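Local coordinates for protein cystalysin (Treponema denticola, PDB 1C7N) that binds pyridoxal-5'-phosphate as a two-subunit protein of the class I and II aminotransferase family, at residues Lys54-Leu57 / Asp58-Val61; Leu142-Asp146 / Gly147-Ile151; Phe353-Glu356 / Gly357-Gly361. All blocks are in the same frame, centred on the assembly; numbering follows the deposited sequence.

How the contacts relate
The three contacts are local and come in series along the chain, and each packs side chains round a helix end, a hairpin or a turn. Contact 1 closes the C-terminal end of helix 47-59 and faces the second subunit. Contact 2 is the hairpin of strands 143-145 and 148-150, and contact 3 is the 3-10 turn leaving strand 355-356, the edge strand of a three-stranded antiparallel sheet. Contacts 2 and 3 are neighbours, their centres about 17 Å apart, and both have partners in that sheet. Contact 1 lies across the chain's centre from them, 49 and 40 Å away between centres. Contact 1 thus takes part in subunit pairing, whereas contact 3 brings a side chain to about 7 Å from pyridoxal-5'-phosphate.

Contact 1: residues Lys54-Leu57 / Asp58-Val61; sequences KKYL and DETV
Tyr56 and Thr60 meet one helical turn apart through a CH-pi contact. Thr60 CB lies over one face of the tyrosine ring, 3.9 Å from its centroid and displaced toward the rim, while the methyl CG2 of Thr60 rests 3.8 Å from Tyr56 CE1. The ring reaches this place because Tyr56 CG stands opposite the backbone N (chi1 -165°), which carries it along the carbonyl side toward the threonine. The ring also packs on Thr275, Leu276 and Lys279 of helix 275-287.

Charged side chains make looser contacts. Glu59 sends OE1 to the edge of the Tyr56 ring, 3.8 Å from CD2, with its carboxylate steeply inclined to the ring. Its other oxygen, OE2, touches Lys55 CE at 3.6 Å. The lysine runs fully extended past it, and its NZ remains too far away for a salt bridge.

These side chains belong to the C-terminal end of helix 47-59, where the backbone bonding becomes mixed. Tyr56 O takes two donors: Thr60 N at 2.9 Å in a straight bond nearly along the C=O axis, and Glu59 N from above the carbonyl plane. Asp58 N bonds to Lys54 O and, weakly, to Lys55 O. One water donates to both Leu57 O (2.6 Å) and Thr60 O (3.0 Å), bridging two carbonyls at the end of the helix.

Across the subunit interface, Lys54 pairs in a salt bridge with Asp58 of the second subunit, and Asp58 likewise with Lys54 of the second subunit; Leu57 also packs against Leu57 of that subunit.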
# COMPACT_ATOMS: atom_id res chain seq x y z
N LYS A 54 16.40 8.76 7.68
CA LYS A 54 17.72 8.72 7.07
C LYS A 54 18.63 7.76 7.84
O LYS A 54 19.39 7.00 7.24
CB LYS A 54 18.31 10.13 7.03
CG LYS A 54 17.59 11.05 6.04
CD LYS A 54 17.81 12.53 6.36
CE LYS A 54 19.27 12.92 6.30
NZ LYS A 54 19.46 14.37 6.58
N LYS A 55 18.55 7.80 9.16
CA LYS A 55 19.34 6.90 10.00
C LYS A 55 18.96 5.46 9.68
O LYS A 55 19.82 4.59 9.54
CB LYS A 55 19.09 7.18 11.48
CG LYS A 55 19.68 6.13 12.42
CD LYS A 55 19.37 6.45 13.88
CE LYS A 55 19.92 5.38 14.81
NZ LYS A 55 19.52 5.64 16.22
N TYR A 56 17.65 5.21 9.57
CA TYR A 56 17.14 3.87 9.28
C TYR A 56 17.59 3.39 7.90
O TYR A 56 17.93 2.22 7.73
CB TYR A 56 15.61 3.86 9.35
CG TYR A 56 15.00 2.48 9.43
CD1 TYR A 56 13.97 2.11 8.57
CD2 TYR A 56 15.42 1.56 10.39
CE1 TYR A 56 13.37 0.86 8.67
CE2 TYR A 56 14.83 0.30 10.49
CZ TYR A 56 13.80 -0.04 9.63
OH TYR A 56 13.19 -1.27 9.74
N LEU A 57 17.57 4.29 6.92
CA LEU A 57 17.98 3.93 5.57
C LEU A 57 19.42 3.43 5.54
O LEU A 57 19.78 2.61 4.69
CB LEU A 57 17.81 5.12 4.62
CG LEU A 57 16.37 5.41 4.18
CD1 LEU A 57 16.29 6.73 3.43
CD2 LEU A 57 15.88 4.27 3.30
N ASP A 58 20.24 3.92 6.47
CA ASP A 58 21.64 3.50 6.54
C ASP A 58 21.82 2.15 7.22
O ASP A 58 22.88 1.53 7.10
CB ASP A 58 22.49 4.54 7.29
CG ASP A 58 22.80 5.76 6.45
OD1 ASP A 58 22.97 5.61 5.22
OD2 ASP A 58 22.91 6.87 7.02
N GLU A 59 20.79 1.68 7.94
CA GLU A 59 20.87 0.42 8.66
C GLU A 59 20.13 -0.76 8.04
O GLU A 59 20.66 -1.87 7.94
CB GLU A 59 20.31 0.57 10.09
CG GLU A 59 20.68 1.84 10.85
CD GLU A 59 19.97 1.93 12.20
OE1 GLU A 59 18.73 1.72 12.25
OE2 GLU A 59 20.63 2.22 13.22
N THR A 60 18.90 -0.51 7.62
CA THR A 60 18.00 -1.53 7.09
C THR A 60 18.12 -2.02 5.65
O THR A 60 18.85 -1.46 4.83
CB THR A 60 16.54 -1.09 7.30
OG1 THR A 60 15.67 -2.22 7.27
CG2 THR A 60 16.12 -0.10 6.21
N VAL A 61 17.38 -3.09 5.38
CA VAL A 61 17.29 -3.73 4.06
C VAL A 61 15.82 -3.50 3.70
O VAL A 61 14.92 -3.83 4.48
CB VAL A 61 17.58 -5.24 4.15
CG1 VAL A 61 17.33 -5.90 2.80
CG2 VAL A 61 19.04 -5.47 4.58
O HOH W 1 21.22 0.42 4.50

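Contact 2: residues Leu142-Asp146 / Gly147-Ile151; sequences LLEKD and GYYTI
A beta hairpin with a two-residue loop, a type I' turn, joins strand 143-145 to strand 148-150, and Glu144 and Tyr149 form its central non-hydrogen-bonded pair. The hydrogen-bonded pairs flank them. Leu143 and Thr150 exchange two backbone bonds, N of each to O of the other, both 2.9 Å long. Lys145 and Tyr148 do the same beside the turn, whose two middle residues, Asp146 and Gly147, have the positive phi angles of this turn type.

Glu144 serves both the strand pair and the turn. Its CG, trans to the backbone N across the CA-CB bond (chi1 -179°), passes over one face of the Tyr149 ring in a CH-pi contact, 3.6 Å above the plane and shifted toward the rim. There the chain bends sharply (chi2 -97°) and turns the carboxylate back to the turn. OE1 accepts the Gly147 N-H at 2.7 Å through its anti lone pair, the one away from OE2, in a bond of 162°. A side chain of the first strand thereby ties down a peptide of the turn. Arg333 adds a long, weak ion pair to the same oxygen.

Leu142 approaches the Tyr149 ring differently, placing CB at its edge, 3.6 Å from CD2. Its CD2 methyl meets Ile151 CD1 at 3.7 Å, continuing the apolar contact past the last strand pair. At the other end, Lys145 NZ reaches Asp146 OD1 at 2.6 Å in a salt bridge on the syn side.

In the chain the hairpin stands between strand 136-139 and helix 153-160. Leu142 shares a backbone bond with Thr120, just beyond strand 115-118, whereas Tyr149 OH bonds to Trp329 NE1 on strand 327-331, linking the hairpin to the three-stranded sheet.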
# COMPACT_ATOMS: atom_id res chain seq x y z
N LEU A 142 -26.53 16.25 10.13
CA LEU A 142 -26.22 16.97 11.36
C LEU A 142 -27.15 18.17 11.49
O LEU A 142 -27.57 18.76 10.50
CB LEU A 142 -24.77 17.47 11.32
CG LEU A 142 -23.63 16.48 11.54
CD1 LEU A 142 -22.33 17.09 11.08
CD2 LEU A 142 -23.56 16.09 13.02
N LEU A 143 -27.47 18.51 12.73
CA LEU A 143 -28.33 19.66 13.00
C LEU A 143 -27.38 20.84 13.17
O LEU A 143 -26.34 20.71 13.83
CB LEU A 143 -29.14 19.45 14.27
CG LEU A 143 -30.09 18.25 14.27
CD1 LEU A 143 -30.76 18.13 15.63
CD2 LEU A 143 -31.13 18.42 13.18
N GLU A 144 -27.70 21.97 12.57
CA GLU A 144 -26.83 23.14 12.68
C GLU A 144 -27.56 24.38 13.17
O GLU A 144 -28.64 24.71 12.69
CB GLU A 144 -26.18 23.43 11.32
CG GLU A 144 -25.22 24.61 11.33
CD GLU A 144 -25.86 25.91 10.85
OE1 GLU A 144 -25.43 26.99 11.31
OE2 GLU A 144 -26.76 25.85 9.99
N LYS A 145 -26.95 25.04 14.15
CA LYS A 145 -27.50 26.26 14.72
C LYS A 145 -26.37 27.27 14.93
O LYS A 145 -25.49 27.06 15.76
CB LYS A 145 -28.18 25.98 16.06
CG LYS A 145 -28.99 27.15 16.61
CD LYS A 145 -30.18 27.46 15.71
CE LYS A 145 -31.06 28.57 16.28
NZ LYS A 145 -30.37 29.89 16.31
N ASP A 146 -26.41 28.35 14.16
CA ASP A 146 -25.40 29.40 14.23
C ASP A 146 -23.99 28.83 14.16
O ASP A 146 -23.11 29.23 14.93
CB ASP A 146 -25.57 30.23 15.51
CG ASP A 146 -26.90 30.96 15.57
OD1 ASP A 146 -27.85 30.42 16.17
OD2 ASP A 146 -27.01 32.06 15.00
N GLY A 147 -23.78 27.90 13.24
CA GLY A 147 -22.47 27.30 13.07
C GLY A 147 -22.14 26.11 13.95
O GLY A 147 -21.15 25.42 13.69
N TYR A 148 -22.94 25.84 14.98
CA TYR A 148 -22.64 24.70 15.84
C TYR A 148 -23.39 23.45 15.39
O TYR A 148 -24.61 23.46 15.24
CB TYR A 148 -23.00 24.99 17.30
CG TYR A 148 -22.24 24.08 18.25
CD1 TYR A 148 -20.87 24.24 18.43
CD2 TYR A 148 -22.88 23.04 18.91
CE1 TYR A 148 -20.14 23.38 19.25
CE2 TYR A 148 -22.16 22.16 19.73
CZ TYR A 148 -20.79 22.35 19.89
OH TYR A 148 -20.05 21.49 20.67
N TYR A 149 -22.63 22.37 15.18
CA TYR A 149 -23.20 21.10 14.72
C TYR A 149 -23.42 20.06 15.82
O TYR A 149 -22.55 19.81 16.64
CB TYR A 149 -22.30 20.50 13.63
CG TYR A 149 -22.39 21.22 12.30
CD1 TYR A 149 -21.64 22.36 12.05
CD2 TYR A 149 -23.26 20.76 11.31
CE1 TYR A 149 -21.75 23.04 10.83
CE2 TYR A 149 -23.38 21.43 10.10
CZ TYR A 149 -22.62 22.56 9.86
OH TYR A 149 -22.75 23.20 8.65
N THR A 150 -24.60 19.45 15.80
CA THR A 150 -24.98 18.43 16.78
C THR A 150 -25.66 17.24 16.10
O THR A 150 -26.14 17.35 14.97
CB THR A 150 -25.92 19.01 17.85
OG1 THR A 150 -27.02 19.68 17.21
CG2 THR A 150 -25.17 20.00 18.74
N ILE A 151 -25.72 16.12 16.82
CA ILE A 151 -26.32 14.89 16.32
C ILE A 151 -27.84 14.86 16.42
O ILE A 151 -28.41 15.29 17.41
CB ILE A 151 -25.78 13.67 17.11
CG1 ILE A 151 -24.25 13.63 17.02
CG2 ILE A 151 -26.39 12.39 16.58
CD1 ILE A 151 -23.71 13.41 15.63

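Contact 3: residues Phe353-Glu356 / Gly357-Gly361; sequences FFDE and GYIFG
Ile359 folds back over Glu356 so that its backbone and side chain converge on a single carbonyl. Ile359 N donates to Glu356 O at 3.2 Å, from above the carbonyl plane, while Ile359 CG1 lies 3.1 Å from that oxygen. CG1 occupies the position between backbone N and carbonyl carbon (chi1 72°), which brings it in beside the oxygen. The two branches then part: CG2 sits over the centre of the Tyr358 ring, 4.0 Å above its plane, and CG1 lies over one face of the Phe360 ring. The isoleucine is thus packed between two aromatics.

The carbonyl of Glu356 begins a 3-10 turn that follows strand 355-356. Phe360 N to Gly357 O and Gly361 N to Tyr358 O continue its bonding, each 3.1 Å, and the turn brings the Phe360 side chain to about 7 Å from pyridoxal-5'-phosphate.

Tyr358 has a similarly hindered first torsion (chi1 78°), which brings CE2 within 3.5 Å of Glu356 CB; its hydroxyl bonds to Glu343. Glu356 bends at chi2, and its OE2 comes close to Glu368 OE1, a like-charged pair that may favour a proton on one carboxylate. Asp355 OD2 touches Phe360 CZ at 3.8 Å and Ile359 CD1 at 3.7 Å, its carboxylate inclined 40° to the phenyl ring, and forms a salt bridge with Arg369 on strand 367-371.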
# COMPACT_ATOMS: atom_id res chain seq x y z
N PHE A 353 -7.78 28.30 -2.95
CA PHE A 353 -8.27 26.95 -3.19
C PHE A 353 -8.67 26.20 -1.94
O PHE A 353 -7.83 25.60 -1.27
CB PHE A 353 -7.24 26.17 -4.00
CG PHE A 353 -6.92 26.80 -5.32
CD1 PHE A 353 -6.12 27.93 -5.38
CD2 PHE A 353 -7.48 26.30 -6.49
CE1 PHE A 353 -5.88 28.56 -6.60
CE2 PHE A 353 -7.25 26.92 -7.70
CZ PHE A 353 -6.44 28.05 -7.77
N PHE A 354 -9.96 26.25 -1.63
CA PHE A 354 -10.51 25.58 -0.47
C PHE A 354 -10.98 24.21 -0.93
O PHE A 354 -10.80 23.82 -2.08
CB PHE A 354 -11.75 26.31 0.06
CG PHE A 354 -11.50 27.71 0.57
CD1 PHE A 354 -10.52 27.96 1.52
CD2 PHE A 354 -12.32 28.76 0.16
CE1 PHE A 354 -10.37 29.23 2.07
CE2 PHE A 354 -12.18 30.04 0.70
CZ PHE A 354 -11.20 30.28 1.66
N ASP A 355 -11.56 23.47 0.00
CA ASP A 355 -12.17 22.21 -0.35
C ASP A 355 -13.61 22.70 -0.28
O ASP A 355 -14.15 22.92 0.81
CB ASP A 355 -11.86 21.14 0.69
CG ASP A 355 -11.00 20.02 0.11
OD1 ASP A 355 -10.10 20.34 -0.69
OD2 ASP A 355 -11.23 18.84 0.45
N GLU A 356 -14.20 22.95 -1.45
CA GLU A 356 -15.56 23.47 -1.52
C GLU A 356 -16.51 22.68 -0.64
O GLU A 356 -16.56 21.45 -0.71
CB GLU A 356 -16.05 23.50 -2.97
CG GLU A 356 -15.15 24.33 -3.90
CD GLU A 356 -15.17 25.83 -3.59
OE1 GLU A 356 -14.12 26.48 -3.75
OE2 GLU A 356 -16.23 26.36 -3.21
N GLY A 357 -17.27 23.40 0.18
CA GLY A 357 -18.19 22.77 1.10
C GLY A 357 -19.13 21.71 0.55
O GLY A 357 -19.35 20.69 1.19
N TYR A 358 -19.66 21.94 -0.65
CA TYR A 358 -20.61 21.01 -1.24
C TYR A 358 -20.10 19.59 -1.50
O TYR A 358 -20.90 18.66 -1.59
CB TYR A 358 -21.19 21.59 -2.54
CG TYR A 358 -20.29 21.52 -3.76
CD1 TYR A 358 -20.37 20.43 -4.63
CD2 TYR A 358 -19.38 22.53 -4.05
CE1 TYR A 358 -19.57 20.36 -5.77
CE2 TYR A 358 -18.57 22.47 -5.18
CZ TYR A 358 -18.67 21.39 -6.04
OH TYR A 358 -17.90 21.32 -7.18
N ILE A 359 -18.79 19.41 -1.61
CA ILE A 359 -18.26 18.08 -1.87
C ILE A 359 -18.45 17.14 -0.68
O ILE A 359 -18.32 15.92 -0.82
CB ILE A 359 -16.77 18.11 -2.25
CG1 ILE A 359 -15.90 18.44 -1.03
CG2 ILE A 359 -16.55 19.13 -3.36
CD1 ILE A 359 -14.41 18.43 -1.32
N PHE A 360 -18.78 17.71 0.48
CA PHE A 360 -18.99 16.91 1.69
C PHE A 360 -20.46 16.56 1.90
O PHE A 360 -20.82 15.97 2.92
CB PHE A 360 -18.48 17.67 2.91
CG PHE A 360 -17.02 17.98 2.86
CD1 PHE A 360 -16.57 19.22 2.41
CD2 PHE A 360 -16.08 17.00 3.19
CE1 PHE A 360 -15.21 19.48 2.30
CE2 PHE A 360 -14.72 17.25 3.07
CZ PHE A 360 -14.28 18.49 2.63
N GLY A 361 -21.30 16.92 0.94
CA GLY A 361 -22.72 16.64 1.04
C GLY A 361 -23.49 17.93 0.85
O GLY A 361 -22.92 19.02 0.94